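Local coordinates for protein N-alpha-acetyltransferase 35, NatC auxiliary subunit (Saccharomyces cerevisiae, PDB 6YGA) that forms, with MAK3 and MAK31, the NatC N-terminal acetyltransferase, which acetylates the N-terminal methionine of the L-A virus Gag protein, at residues 116-121 and 272-277; 180-185 and 279-284; 496-501 and 526-531. One frame throughout, in Å; residues are numbered along the deposited sequence.

Interaction 1: 116-121 and 272-277; sequences SCRYTE and AFSTYI
Arg118 N donates to Ala272 O over 3.1 Å. A weaker backbone bond, Ser274 N to Ser116 O at 3.3 Å, closes the other side of an isolated beta bridge between Cys117 and Phe273, so two loop segments pair just ahead of helix 118-129 and of helix 276-280. Cys117 occupies the N-cap of the first helix: its SG, anti to the backbone N (chi1 176°), accepts a weak capping bond from Tyr119 N. In the other segment Ser274 OG accepts from Tyr276 N, an ST turn that leads into the second helix.

Beyond the bridge, the Arg118 chain, bent at chi2 and chi3, lays its guanidinium flat on one face of the Tyr276 ring. The planes are 2° apart and CZ stands 3.8 Å from the ring centroid, an offset cation-pi stack with the guanidinium over the CD1 side of the ring, NH1 nearest CG and CD1 and NH2 nearest CE1; the ring also stacks with His280. Phe273 meets Cys117 obliquely through CE2, with SG 4.7 Å from its ring centroid in a sulfur-aromatic contact, while Ser116 OG, bonded to Thr113 O, lies at the ring edge. At the far end the aliphatic part of Glu121 crosses Ile277, and its CG rests 3.6 Å from Ile277 CD1.

Interaction 2: 180-185 and 279-284; sequences NNMGFN and KHRSNQ
Arg281 extends from its backbone with CG anti to the backbone N, then bends at chi3 (-91°), which turns its guanidinium across the Phe184 ring and presents NH1 to Met182 O. The stack is close to flat, with planes 15° apart; CZ lies 3.7 Å from the ring centroid, over the face, and Arg281 CZ comes within 3.3 Å of Phe184 CZ. NH1 donates to Met182 O at 2.8 Å. That oxygen lies in the guanidinium plane, although the N-H is bent away from it, at 134°. The aromatic face and the carbonyl at the edge together fix the rotation of the cationic group.

Met182 O and the Phe184 ring, the two partners of the guanidinium, belong to a type I' beta turn from Asn181 to Phe184, in which Met182 and Gly183 take the positive phi values of the two central positions. Asn180 OD1 braces its start, accepting from Met182 N in an Asx turn. CB of the selenomethionine Met182 touches Arg281 CD at 4.0 Å, and its CE crosses to Asn283, 3.9 Å from CG. Water 1 joins the segments beside it, accepting from Asn180 ND2 and donating to Asn283 OD1, which also accepts from Phe285 N.

The contact pins the loop between helices 142-167 and 193-209 to the chain leaving helix 276-280. Arg51 and Met52 of the N-alpha-acetyltransferase 38 chain bond to Arg281 O and Ser282 OG, while Phe184 packs on Leu124, Ser125 and Val128 of helix 118-129.

Interaction 3: 496-501 and 526-531; sequences AIHSMN and NEMEQL
Met528 and His498 make the closest approach between residues 496-501 and 526-531, on helices 465-506 and 511-564, the two long arms of a helical hairpin that protrudes from the body of the chain. CE of the selenomethionine Met528 lies 3.3 Å from His498 NE2 and 3.7 Å from His498 CD2, meeting the imidazole obliquely while the two side chains cross at about a right angle. Met528 reaches there because CG stands anti to its backbone N (chi1 -174°) and the chain then folds at chi2 (57°), swinging SE and CE toward the opposing helix. The same methyl lies 4.1 Å from Ile497 CG2, as Ile497 and Met528 slide past each other in opposite directions.

The buried part of the contact belongs to Ile497 and Leu531, whose CD1 atoms meet tip to tip at 4.0 Å. It is closed further by residues along both arms: Ala523 and Met524 pack on Ile497, and Ile490, Asn493 and Ile494 on Leu531. Two partly exposed flanks border it: His498 with the Met528 methyl on one, Glu527 on the other. Glu527 makes a loose contact, its nearest atom OE1 being 4.4 Å from Ile497 CD1.

The segment axes cross at 131°, well away from antiparallel, and side chains from both helices bridge the 11.5 Å between them. Only 198 Å² is buried between the segments, counting both sides. With no hydrogen bond or salt bridge across it, the contact rests on van der Waals packing of methyl groups, Met528 CE being shared between an aliphatic branch and an imidazole.

Interactions 1 and 2 form one cluster, their centres 12 Å apart, and both use helix 276-280: residues 272-277 enter it and 279-284 leave it. Their segments alternate along the chain, so 116-121 and then 180-185 are each met later by successive parts of one connection. They touch directly, with Met182 CE 3.6 Å from Ile277 O. Interaction 3 comes later in the sequence, within the range of the TPR-like family, and lies across the centre of the chain, about 71 and 68 Å from the other two, centre to centre. Thus the cluster joins the 272-284 connection to the N-terminal helical region and interaction 2 also borders N-alpha-acetyltransferase 38, whereas interaction 3 joins two hairpin arms.

Interaction 1: 116-121 and 272-277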
ATOM      1  N   SER B 116      -7.559   8.790 -21.095  1.00 60.42           N
ATOM      2  CA  SER B 116      -6.857   9.745 -21.947  1.00 59.30           C
ATOM      3  C   SER B 116      -7.225   9.578 -23.417  1.00 60.64           C
ATOM      4  O   SER B 116      -7.096  10.532 -24.191  1.00 62.75           O
ATOM      5  CB  SER B 116      -5.345   9.597 -21.765  1.00 57.80           C
ATOM      6  OG  SER B 116      -4.898   8.311 -22.160  1.00 55.40           O
ATOM      7  N   CYS B 117      -7.686   8.396 -23.813  1.00 59.30           N
ATOM      8  CA  CYS B 117      -8.091   8.166 -25.194  1.00 63.94           C
ATOM      9  C   CYS B 117      -9.399   8.894 -25.494  1.00 63.11           C
ATOM     10  O   CYS B 117     -10.371   8.780 -24.741  1.00 60.37           O
ATOM     11  CB  CYS B 117      -8.247   6.666 -25.448  1.00 63.59           C
ATOM     12  SG  CYS B 117      -8.854   6.210 -27.093  1.00 66.07           S
ATOM     13  N   ARG B 118      -9.427   9.634 -26.604  1.00 63.34           N
ATOM     14  CA  ARG B 118     -10.644  10.349 -26.976  1.00 65.80           C
ATOM     15  C   ARG B 118     -11.753   9.409 -27.428  1.00 67.95           C
ATOM     16  O   ARG B 118     -12.928   9.786 -27.372  1.00 69.59           O
ATOM     17  CB  ARG B 118     -10.342  11.370 -28.075  1.00 67.98           C
ATOM     18  CG  ARG B 118      -9.393  12.472 -27.639  1.00 68.97           C
ATOM     19  CD  ARG B 118      -9.987  13.280 -26.501  1.00 67.31           C
ATOM     20  NE  ARG B 118     -11.217  13.954 -26.907  1.00 70.14           N
ATOM     21  CZ  ARG B 118     -11.254  15.143 -27.501  1.00 71.57           C
ATOM     22  NH1 ARG B 118     -10.128  15.795 -27.757  1.00 71.19           N
ATOM     23  NH2 ARG B 118     -12.417  15.683 -27.834  1.00 72.45           N
ATOM     24  N   TYR B 119     -11.408   8.198 -27.871  1.00 68.33           N
ATOM     25  CA  TYR B 119     -12.432   7.261 -28.318  1.00 69.53           C
ATOM     26  C   TYR B 119     -13.180   6.657 -27.137  1.00 67.50           C
ATOM     27  O   TYR B 119     -14.405   6.500 -27.189  1.00 68.08           O
ATOM     28  CB  TYR B 119     -11.804   6.166 -29.178  1.00 69.80           C
ATOM     29  CG  TYR B 119     -11.273   6.665 -30.502  1.00 73.86           C
ATOM     30  CD1 TYR B 119     -12.111   6.808 -31.600  1.00 75.90           C
ATOM     31  CD2 TYR B 119      -9.934   7.000 -30.652  1.00 75.32           C
ATOM     32  CE1 TYR B 119     -11.631   7.267 -32.812  1.00 79.44           C
ATOM     33  CE2 TYR B 119      -9.444   7.460 -31.861  1.00 78.43           C
ATOM     34  CZ  TYR B 119     -10.298   7.591 -32.936  1.00 80.16           C
ATOM     35  OH  TYR B 119      -9.821   8.048 -34.143  1.00 82.97           O
ATOM     36  N   THR B 120     -12.461   6.312 -26.064  1.00 66.31           N
ATOM     37  CA  THR B 120     -13.122   5.780 -24.876  1.00 65.29           C
ATOM     38  C   THR B 120     -14.006   6.836 -24.226  1.00 65.26           C
ATOM     39  O   THR B 120     -15.088   6.521 -23.721  1.00 65.54           O
ATOM     40  CB  THR B 120     -12.086   5.258 -23.877  1.00 66.86           C
ATOM     41  OG1 THR B 120     -11.296   6.348 -23.390  1.00 70.99           O
ATOM     42  CG2 THR B 120     -11.169   4.238 -24.534  1.00 65.90           C
ATOM     43  N   GLU B 121     -13.557   8.094 -24.229  1.00 65.36           N
ATOM     44  CA  GLU B 121     -14.401   9.179 -23.744  1.00 67.04           C
ATOM     45  C   GLU B 121     -15.655   9.313 -24.597  1.00 70.79           C
ATOM     46  O   GLU B 121     -16.752   9.533 -24.070  1.00 72.41           O
ATOM     47  CB  GLU B 121     -13.610  10.492 -23.735  1.00 69.06           C
ATOM     48  CG  GLU B 121     -14.184  11.606 -22.853  1.00 72.27           C
ATOM     49  CD  GLU B 121     -15.266  12.423 -23.533  1.00 80.12           C
ATOM     50  OE1 GLU B 121     -15.476  12.252 -24.753  1.00 83.73           O
ATOM     51  OE2 GLU B 121     -15.907  13.244 -22.841  1.00 83.13           O
ATOM     52  N   ALA B 272      -4.861  11.862 -30.387  1.00 70.96           N
ATOM     53  CA  ALA B 272      -5.709  10.733 -30.020  1.00 69.06           C
ATOM     54  C   ALA B 272      -5.660  10.474 -28.519  1.00 67.21           C
ATOM     55  O   ALA B 272      -6.677  10.131 -27.905  1.00 66.64           O
ATOM     56  CB  ALA B 272      -5.287   9.484 -30.792  1.00 68.12           C
ATOM     57  N   PHE B 273      -4.485  10.631 -27.916  1.00 66.22           N
ATOM     58  CA  PHE B 273      -4.303  10.488 -26.478  1.00 64.81           C
ATOM     59  C   PHE B 273      -3.763  11.803 -25.940  1.00 68.47           C
ATOM     60  O   PHE B 273      -2.713  12.277 -26.389  1.00 72.25           O
ATOM     61  CB  PHE B 273      -3.348   9.336 -26.154  1.00 61.75           C
ATOM     62  CG  PHE B 273      -3.801   8.004 -26.681  1.00 61.01           C
ATOM     63  CD1 PHE B 273      -3.547   7.641 -27.994  1.00 61.28           C
ATOM     64  CD2 PHE B 273      -4.478   7.115 -25.864  1.00 58.39           C
ATOM     65  CE1 PHE B 273      -3.963   6.415 -28.484  1.00 59.95           C
ATOM     66  CE2 PHE B 273      -4.895   5.887 -26.346  1.00 57.35           C
ATOM     67  CZ  PHE B 273      -4.639   5.537 -27.659  1.00 58.95           C
ATOM     68  N   SER B 274      -4.478  12.393 -24.986  1.00 68.56           N
ATOM     69  CA  SER B 274      -4.102  13.701 -24.470  1.00 69.97           C
ATOM     70  C   SER B 274      -4.697  13.882 -23.081  1.00 68.46           C
ATOM     71  O   SER B 274      -5.467  13.049 -22.597  1.00 63.97           O
ATOM     72  CB  SER B 274      -4.561  14.821 -25.411  1.00 72.04           C
ATOM     73  OG  SER B 274      -5.974  14.871 -25.494  1.00 71.73           O
ATOM     74  N   THR B 275      -4.318  14.990 -22.444  1.00 69.25           N
ATOM     75  CA  THR B 275      -4.913  15.425 -21.191  1.00 68.04           C
ATOM     76  C   THR B 275      -6.157  16.282 -21.408  1.00 71.67           C
ATOM     77  O   THR B 275      -6.577  16.995 -20.490  1.00 72.97           O
ATOM     78  CB  THR B 275      -3.884  16.190 -20.354  1.00 65.45           C
ATOM     79  OG1 THR B 275      -3.309  17.239 -21.143  1.00 65.61           O
ATOM     80  CG2 THR B 275      -2.777  15.258 -19.882  1.00 62.76           C
ATOM     81  N   TYR B 276      -6.747  16.221 -22.607  1.00 72.08           N
ATOM     82  CA  TYR B 276      -7.906  17.048 -22.933  1.00 72.65           C
ATOM     83  C   TYR B 276      -9.061  16.796 -21.973  1.00 69.81           C
ATOM     84  O   TYR B 276      -9.758  17.733 -21.567  1.00 70.68           O
ATOM     85  CB  TYR B 276      -8.334  16.777 -24.378  1.00 75.45           C
ATOM     86  CG  TYR B 276      -9.587  17.496 -24.839  1.00 79.45           C
ATOM     87  CD1 TYR B 276     -10.844  16.928 -24.666  1.00 79.84           C
ATOM     88  CD2 TYR B 276      -9.512  18.732 -25.471  1.00 83.90           C
ATOM     89  CE1 TYR B 276     -11.990  17.577 -25.092  1.00 83.94           C
ATOM     90  CE2 TYR B 276     -10.654  19.387 -25.903  1.00 88.42           C
ATOM     91  CZ  TYR B 276     -11.890  18.804 -25.709  1.00 88.90           C
ATOM     92  OH  TYR B 276     -13.027  19.452 -26.136  1.00 93.40           O
ATOM     93  N   ILE B 277      -9.280  15.533 -21.598  1.00 66.85           N
ATOM     94  CA  ILE B 277     -10.426  15.202 -20.761  1.00 66.58           C
ATOM     95  C   ILE B 277     -10.275  15.792 -19.364  1.00 67.19           C
ATOM     96  O   ILE B 277     -11.272  16.119 -18.710  1.00 69.10           O
ATOM     97  CB  ILE B 277     -10.626  13.677 -20.712  1.00 64.30           C
ATOM     98  CG1 ILE B 277     -11.964  13.340 -20.053  1.00 65.04           C
ATOM     99  CG2 ILE B 277      -9.476  13.003 -19.970  1.00 60.57           C
ATOM    100  CD1 ILE B 277     -12.187  11.861 -19.876  1.00 63.45           C
TER

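Interaction 2: 180-185 and 279-284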
ATOM      1  N   ASN B 180     -10.431   6.589 -10.567  1.00 51.68           N
ATOM      2  CA  ASN B 180     -11.062   7.894 -10.747  1.00 54.87           C
ATOM      3  C   ASN B 180     -11.611   7.921 -12.165  1.00 54.76           C
ATOM      4  O   ASN B 180     -10.913   8.283 -13.113  1.00 54.43           O
ATOM      5  CB  ASN B 180     -10.068   9.023 -10.502  1.00 58.91           C
ATOM      6  CG  ASN B 180     -10.673  10.396 -10.741  1.00 66.94           C
ATOM      7  OD1 ASN B 180     -11.894  10.554 -10.783  1.00 70.08           O
ATOM      8  ND2 ASN B 180      -9.816  11.401 -10.888  1.00 69.75           N
ATOM      9  N   ASN B 181     -12.872   7.512 -12.316  1.00 56.96           N
ATOM     10  CA  ASN B 181     -13.536   7.492 -13.614  1.00 60.98           C
ATOM     11  C   ASN B 181     -14.232   8.810 -13.947  1.00 62.68           C
ATOM     12  O   ASN B 181     -15.010   8.856 -14.904  1.00 63.97           O
ATOM     13  CB  ASN B 181     -14.542   6.334 -13.682  1.00 63.30           C
ATOM     14  CG  ASN B 181     -15.683   6.484 -12.694  1.00 68.74           C
ATOM     15  OD1 ASN B 181     -15.562   7.181 -11.687  1.00 71.15           O
ATOM     16  ND2 ASN B 181     -16.800   5.818 -12.974  1.00 70.01           N
HETATM   17  N   MSE B 182     -13.973   9.868 -13.181  1.00 64.22           N
HETATM   18  CA  MSE B 182     -14.480  11.212 -13.467  1.00 69.14           C
HETATM   19  C   MSE B 182     -15.996  11.286 -13.635  1.00 70.17           C
HETATM   20  O   MSE B 182     -16.494  11.919 -14.565  1.00 71.18           O
HETATM   21  CB  MSE B 182     -13.793  11.766 -14.714  1.00 71.96           C
HETATM   22  CG  MSE B 182     -12.300  11.939 -14.534  1.00 72.13           C
HETATM   23 SE   MSE B 182     -11.378  12.398 -16.180  0.70 73.95          SE
HETATM   24  CE  MSE B 182     -10.768  14.179 -15.678  1.00 74.83           C
ATOM     25  N   GLY B 183     -16.722  10.634 -12.731  1.00 69.95           N
ATOM     26  CA  GLY B 183     -18.167  10.725 -12.721  1.00 72.14           C
ATOM     27  C   GLY B 183     -18.892   9.926 -13.779  1.00 73.95           C
ATOM     28  O   GLY B 183     -20.063  10.204 -14.050  1.00 80.35           O
ATOM     29  N   PHE B 184     -18.242   8.936 -14.382  1.00 71.98           N
ATOM     30  CA  PHE B 184     -18.888   8.110 -15.397  1.00 71.76           C
ATOM     31  C   PHE B 184     -19.747   7.037 -14.734  1.00 75.00           C
ATOM     32  O   PHE B 184     -19.253   6.247 -13.922  1.00 76.30           O
ATOM     33  CB  PHE B 184     -17.849   7.468 -16.314  1.00 66.31           C
ATOM     34  CG  PHE B 184     -17.508   8.301 -17.517  1.00 63.26           C
ATOM     35  CD1 PHE B 184     -18.470   8.589 -18.468  1.00 64.24           C
ATOM     36  CD2 PHE B 184     -16.224   8.785 -17.701  1.00 61.19           C
ATOM     37  CE1 PHE B 184     -18.161   9.356 -19.576  1.00 65.83           C
ATOM     38  CE2 PHE B 184     -15.909   9.548 -18.806  1.00 62.44           C
ATOM     39  CZ  PHE B 184     -16.877   9.832 -19.745  1.00 64.93           C
ATOM     40  N   ASN B 185     -21.031   7.008 -15.087  1.00 78.64           N
ATOM     41  CA  ASN B 185     -21.962   5.977 -14.641  1.00 81.21           C
ATOM     42  C   ASN B 185     -22.785   5.562 -15.854  1.00 85.78           C
ATOM     43  O   ASN B 185     -23.572   6.361 -16.373  1.00 87.49           O
ATOM     44  CB  ASN B 185     -22.862   6.487 -13.510  1.00 84.09           C
ATOM     45  CG  ASN B 185     -23.639   5.374 -12.823  1.00 87.06           C
ATOM     46  OD1 ASN B 185     -23.753   4.262 -13.340  1.00 87.27           O
ATOM     47  ND2 ASN B 185     -24.183   5.674 -11.646  1.00 89.34           N
ATOM     48  N   LYS B 279      -9.144  18.684 -18.789  1.00 69.59           N
ATOM     49  CA  LYS B 279      -9.340  20.126 -18.851  1.00 71.95           C
ATOM     50  C   LYS B 279     -10.802  20.502 -19.048  1.00 72.03           C
ATOM     51  O   LYS B 279     -11.242  21.537 -18.533  1.00 73.03           O
ATOM     52  CB  LYS B 279      -8.472  20.717 -19.968  1.00 73.56           C
ATOM     53  CG  LYS B 279      -8.674  22.199 -20.226  1.00 75.53           C
ATOM     54  CD  LYS B 279      -7.617  22.730 -21.186  1.00 76.94           C
ATOM     55  CE  LYS B 279      -7.759  24.229 -21.392  1.00 82.86           C
ATOM     56  NZ  LYS B 279      -6.539  24.840 -21.992  1.00 86.42           N
ATOM     57  N   HIS B 280     -11.570  19.681 -19.760  1.00 72.44           N
ATOM     58  CA  HIS B 280     -12.932  20.037 -20.137  1.00 76.30           C
ATOM     59  C   HIS B 280     -14.004  19.231 -19.421  1.00 73.91           C
ATOM     60  O   HIS B 280     -15.067  19.775 -19.107  1.00 73.53           O
ATOM     61  CB  HIS B 280     -13.096  19.894 -21.651  1.00 80.54           C
ATOM     62  CG  HIS B 280     -12.315  20.900 -22.436  1.00 84.34           C
ATOM     63  ND1 HIS B 280     -11.046  20.654 -22.917  1.00 83.94           N
ATOM     64  CD2 HIS B 280     -12.621  22.164 -22.812  1.00 87.31           C
ATOM     65  CE1 HIS B 280     -10.609  21.720 -23.564  1.00 86.04           C
ATOM     66  NE2 HIS B 280     -11.545  22.649 -23.515  1.00 88.80           N
ATOM     67  N   ARG B 281     -13.766  17.951 -19.147  1.00 72.64           N
ATOM     68  CA  ARG B 281     -14.695  17.190 -18.324  1.00 71.07           C
ATOM     69  C   ARG B 281     -14.571  17.631 -16.870  1.00 69.81           C
ATOM     70  O   ARG B 281     -13.525  18.123 -16.436  1.00 68.35           O
ATOM     71  CB  ARG B 281     -14.430  15.688 -18.474  1.00 69.99           C
ATOM     72  CG  ARG B 281     -15.176  14.790 -17.492  1.00 73.34           C
ATOM     73  CD  ARG B 281     -15.314  13.372 -18.017  1.00 73.80           C
ATOM     74  NE  ARG B 281     -16.546  13.200 -18.781  1.00 76.70           N
ATOM     75  CZ  ARG B 281     -17.673  12.708 -18.276  1.00 74.16           C
ATOM     76  NH1 ARG B 281     -17.725  12.329 -17.007  1.00 70.00           N
ATOM     77  NH2 ARG B 281     -18.749  12.588 -19.042  1.00 76.55           N
ATOM     78  N   SER B 282     -15.671  17.500 -16.127  1.00 69.80           N
ATOM     79  CA  SER B 282     -15.680  17.827 -14.706  1.00 68.51           C
ATOM     80  C   SER B 282     -14.561  17.094 -13.983  1.00 65.99           C
ATOM     81  O   SER B 282     -14.479  15.862 -14.029  1.00 64.93           O
ATOM     82  CB  SER B 282     -17.036  17.471 -14.091  1.00 67.44           C
ATOM     83  OG  SER B 282     -18.023  18.416 -14.461  1.00 70.80           O
ATOM     84  N   ASN B 283     -13.694  17.860 -13.324  1.00 66.89           N
ATOM     85  CA  ASN B 283     -12.513  17.320 -12.660  1.00 64.34           C
ATOM     86  C   ASN B 283     -12.317  18.053 -11.343  1.00 67.43           C
ATOM     87  O   ASN B 283     -12.188  19.280 -11.327  1.00 68.79           O
ATOM     88  CB  ASN B 283     -11.272  17.458 -13.551  1.00 62.06           C
ATOM     89  CG  ASN B 283     -10.036  16.817 -12.947  1.00 61.35           C
ATOM     90  OD1 ASN B 283     -10.109  16.121 -11.932  1.00 61.97           O
ATOM     91  ND2 ASN B 283      -8.888  17.042 -13.580  1.00 58.15           N
ATOM     92  N   GLN B 284     -12.300  17.302 -10.243  1.00 69.09           N
ATOM     93  CA  GLN B 284     -12.082  17.859  -8.916  1.00 73.49           C
ATOM     94  C   GLN B 284     -10.656  17.655  -8.422  1.00 68.53           C
ATOM     95  O   GLN B 284     -10.372  17.922  -7.251  1.00 68.18           O
ATOM     96  CB  GLN B 284     -13.067  17.249  -7.915  1.00 80.33           C
ATOM     97  CG  GLN B 284     -14.532  17.451  -8.271  1.00 89.08           C
ATOM     98  CD  GLN B 284     -15.463  17.041  -7.148  1.00 94.74           C
ATOM     99  OE1 GLN B 284     -15.032  16.811  -6.019  1.00 95.89           O
ATOM    100  NE2 GLN B 284     -16.752  16.949  -7.455  1.00 98.55           N
TER
HETATM  101  O   HOH W   1     -11.851  13.476 -11.645  1.00 66.56           O

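Interaction 3: 496-501 and 526-531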
ATOM      1  N   ALA B 496      -1.692 -44.984  22.916  1.00 53.65           N
ATOM      2  CA  ALA B 496      -2.860 -45.590  23.548  1.00 56.35           C
ATOM      3  C   ALA B 496      -3.538 -46.580  22.608  1.00 59.20           C
ATOM      4  O   ALA B 496      -3.971 -47.658  23.034  1.00 62.37           O
ATOM      5  CB  ALA B 496      -3.842 -44.507  23.991  1.00 53.39           C
ATOM      6  N   ILE B 497      -3.633 -46.232  21.324  1.00 58.01           N
ATOM      7  CA  ILE B 497      -4.166 -47.165  20.337  1.00 60.59           C
ATOM      8  C   ILE B 497      -3.230 -48.356  20.167  1.00 63.71           C
ATOM      9  O   ILE B 497      -3.678 -49.501  20.039  1.00 67.66           O
ATOM     10  CB  ILE B 497      -4.418 -46.441  19.000  1.00 56.72           C
ATOM     11  CG1 ILE B 497      -5.505 -45.374  19.164  1.00 54.97           C
ATOM     12  CG2 ILE B 497      -4.800 -47.436  17.916  1.00 59.01           C
ATOM     13  CD1 ILE B 497      -5.761 -44.556  17.906  1.00 50.29           C
ATOM     14  N   HIS B 498      -1.916 -48.108  20.172  1.00 64.07           N
ATOM     15  CA  HIS B 498      -0.959 -49.206  20.050  1.00 69.40           C
ATOM     16  C   HIS B 498      -1.041 -50.149  21.243  1.00 74.41           C
ATOM     17  O   HIS B 498      -0.906 -51.368  21.089  1.00 76.20           O
ATOM     18  CB  HIS B 498       0.463 -48.660  19.906  1.00 70.77           C
ATOM     19  CG  HIS B 498       0.794 -48.181  18.527  1.00 72.62           C
ATOM     20  ND1 HIS B 498       1.711 -47.180  18.288  1.00 71.47           N
ATOM     21  CD2 HIS B 498       0.340 -48.573  17.313  1.00 74.29           C
ATOM     22  CE1 HIS B 498       1.802 -46.969  16.987  1.00 70.41           C
ATOM     23  NE2 HIS B 498       0.980 -47.801  16.373  1.00 72.07           N
ATOM     24  N   SER B 499      -1.252 -49.603  22.444  1.00 75.91           N
ATOM     25  CA  SER B 499      -1.326 -50.443  23.635  1.00 77.92           C
ATOM     26  C   SER B 499      -2.529 -51.377  23.590  1.00 80.46           C
ATOM     27  O   SER B 499      -2.474 -52.485  24.137  1.00 81.88           O
ATOM     28  CB  SER B 499      -1.374 -49.571  24.890  1.00 76.71           C
ATOM     29  OG  SER B 499      -2.593 -48.854  24.963  1.00 76.47           O
HETATM   30  N   MSE B 500      -3.615 -50.957  22.946  1.00 80.39           N
HETATM   31  CA  MSE B 500      -4.788 -51.810  22.790  1.00 85.04           C
HETATM   32  C   MSE B 500      -4.447 -53.043  21.965  1.00 86.17           C
HETATM   33  O   MSE B 500      -4.887 -54.149  22.273  1.00 88.93           O
HETATM   34  CB  MSE B 500      -5.941 -51.046  22.135  1.00 86.04           C
HETATM   35  CG  MSE B 500      -6.694 -50.110  23.068  1.00 89.00           C
HETATM   36 SE   MSE B 500      -8.197 -49.226  22.185  0.67 92.22          SE
HETATM   37  CE  MSE B 500      -8.975 -48.330  23.736  1.00 92.76           C
ATOM     38  N   ASN B 501      -3.652 -52.840  20.912  1.00 84.13           N
ATOM     39  CA  ASN B 501      -3.236 -53.964  20.081  1.00 88.16           C
ATOM     40  C   ASN B 501      -2.320 -54.909  20.851  1.00 95.55           C
ATOM     41  O   ASN B 501      -2.410 -56.132  20.695  1.00101.40           O
ATOM     42  CB  ASN B 501      -2.546 -53.458  18.816  1.00 84.45           C
ATOM     43  CG  ASN B 501      -2.211 -54.574  17.850  1.00 87.84           C
ATOM     44  OD1 ASN B 501      -2.873 -55.614  17.831  1.00 89.09           O
ATOM     45  ND2 ASN B 501      -1.178 -54.369  17.043  1.00 89.22           N
ATOM     46  N   ASN B 526     -11.256 -44.505  12.663  1.00 66.91           N
ATOM     47  CA  ASN B 526     -11.751 -43.143  12.805  1.00 69.46           C
ATOM     48  C   ASN B 526     -10.732 -42.142  13.334  1.00 67.38           C
ATOM     49  O   ASN B 526     -10.947 -40.936  13.172  1.00 67.97           O
ATOM     50  CB  ASN B 526     -12.979 -43.115  13.729  1.00 74.15           C
ATOM     51  CG  ASN B 526     -14.199 -43.773  13.107  1.00 79.80           C
ATOM     52  OD1 ASN B 526     -14.244 -44.993  12.933  1.00 82.07           O
ATOM     53  ND2 ASN B 526     -15.203 -42.967  12.783  1.00 83.10           N
ATOM     54  N   GLU B 527      -9.637 -42.591  13.951  1.00 57.72           N
ATOM     55  CA  GLU B 527      -8.749 -41.660  14.640  1.00 57.41           C
ATOM     56  C   GLU B 527      -7.284 -41.785  14.234  1.00 54.49           C
ATOM     57  O   GLU B 527      -6.568 -40.778  14.181  1.00 53.26           O
ATOM     58  CB  GLU B 527      -8.874 -41.846  16.154  1.00 63.50           C
ATOM     59  CG  GLU B 527     -10.215 -41.410  16.716  1.00 71.19           C
ATOM     60  CD  GLU B 527     -10.313 -41.616  18.211  1.00 77.65           C
ATOM     61  OE1 GLU B 527      -9.439 -42.309  18.775  1.00 80.03           O
ATOM     62  OE2 GLU B 527     -11.262 -41.084  18.824  1.00 80.26           O
HETATM   63  N   MSE B 528      -6.825 -43.000  13.949  1.00 53.46           N
HETATM   64  CA  MSE B 528      -5.399 -43.247  13.737  1.00 52.20           C
HETATM   65  C   MSE B 528      -4.814 -42.488  12.548  1.00 49.87           C
HETATM   66  O   MSE B 528      -3.754 -41.874  12.661  1.00 49.91           O
HETATM   67  CB  MSE B 528      -5.138 -44.742  13.556  1.00 55.01           C
HETATM   68  CG  MSE B 528      -3.660 -45.097  13.475  1.00 56.44           C
HETATM   69 SE   MSE B 528      -2.631 -44.506  15.030  0.69 57.82          SE
HETATM   70  CE  MSE B 528      -1.796 -46.210  15.479  1.00 61.87           C
ATOM     71  N   GLU B 529      -5.508 -42.534  11.408  1.00 50.63           N
ATOM     72  CA  GLU B 529      -4.988 -41.896  10.204  1.00 54.73           C
ATOM     73  C   GLU B 529      -4.802 -40.396  10.408  1.00 50.22           C
ATOM     74  O   GLU B 529      -3.798 -39.822   9.967  1.00 47.28           O
ATOM     75  CB  GLU B 529      -5.919 -42.175   9.025  1.00 65.11           C
ATOM     76  CG  GLU B 529      -5.451 -41.596   7.700  1.00 73.83           C
ATOM     77  CD  GLU B 529      -6.370 -41.965   6.551  1.00 82.66           C
ATOM     78  OE1 GLU B 529      -7.279 -42.798   6.756  1.00 86.52           O
ATOM     79  OE2 GLU B 529      -6.183 -41.421   5.443  1.00 86.83           O
ATOM     80  N   GLN B 530      -5.750 -39.746  11.091  1.00 46.80           N
ATOM     81  CA  GLN B 530      -5.627 -38.313  11.343  1.00 44.95           C
ATOM     82  C   GLN B 530      -4.526 -38.017  12.357  1.00 45.76           C
ATOM     83  O   GLN B 530      -3.817 -37.010  12.234  1.00 46.90           O
ATOM     84  CB  GLN B 530      -6.963 -37.746  11.821  1.00 44.20           C
ATOM     85  CG  GLN B 530      -6.937 -36.247  12.060  1.00 42.73           C
ATOM     86  CD  GLN B 530      -6.599 -35.471  10.804  1.00 40.93           C
ATOM     87  OE1 GLN B 530      -7.355 -35.483   9.833  1.00 44.35           O
ATOM     88  NE2 GLN B 530      -5.456 -34.798  10.812  1.00 36.43           N
ATOM     89  N   LEU B 531      -4.366 -38.879  13.365  1.00 42.60           N
ATOM     90  CA  LEU B 531      -3.292 -38.691  14.336  1.00 40.95           C
ATOM     91  C   LEU B 531      -1.925 -38.757  13.666  1.00 39.56           C
ATOM     92  O   LEU B 531      -1.048 -37.932  13.947  1.00 39.26           O
ATOM     93  CB  LEU B 531      -3.394 -39.737  15.445  1.00 43.28           C
ATOM     94  CG  LEU B 531      -4.461 -39.512  16.517  1.00 43.61           C
ATOM     95  CD1 LEU B 531      -4.667 -40.777  17.336  1.00 45.17           C
ATOM     96  CD2 LEU B 531      -4.072 -38.349  17.417  1.00 41.89           C
TER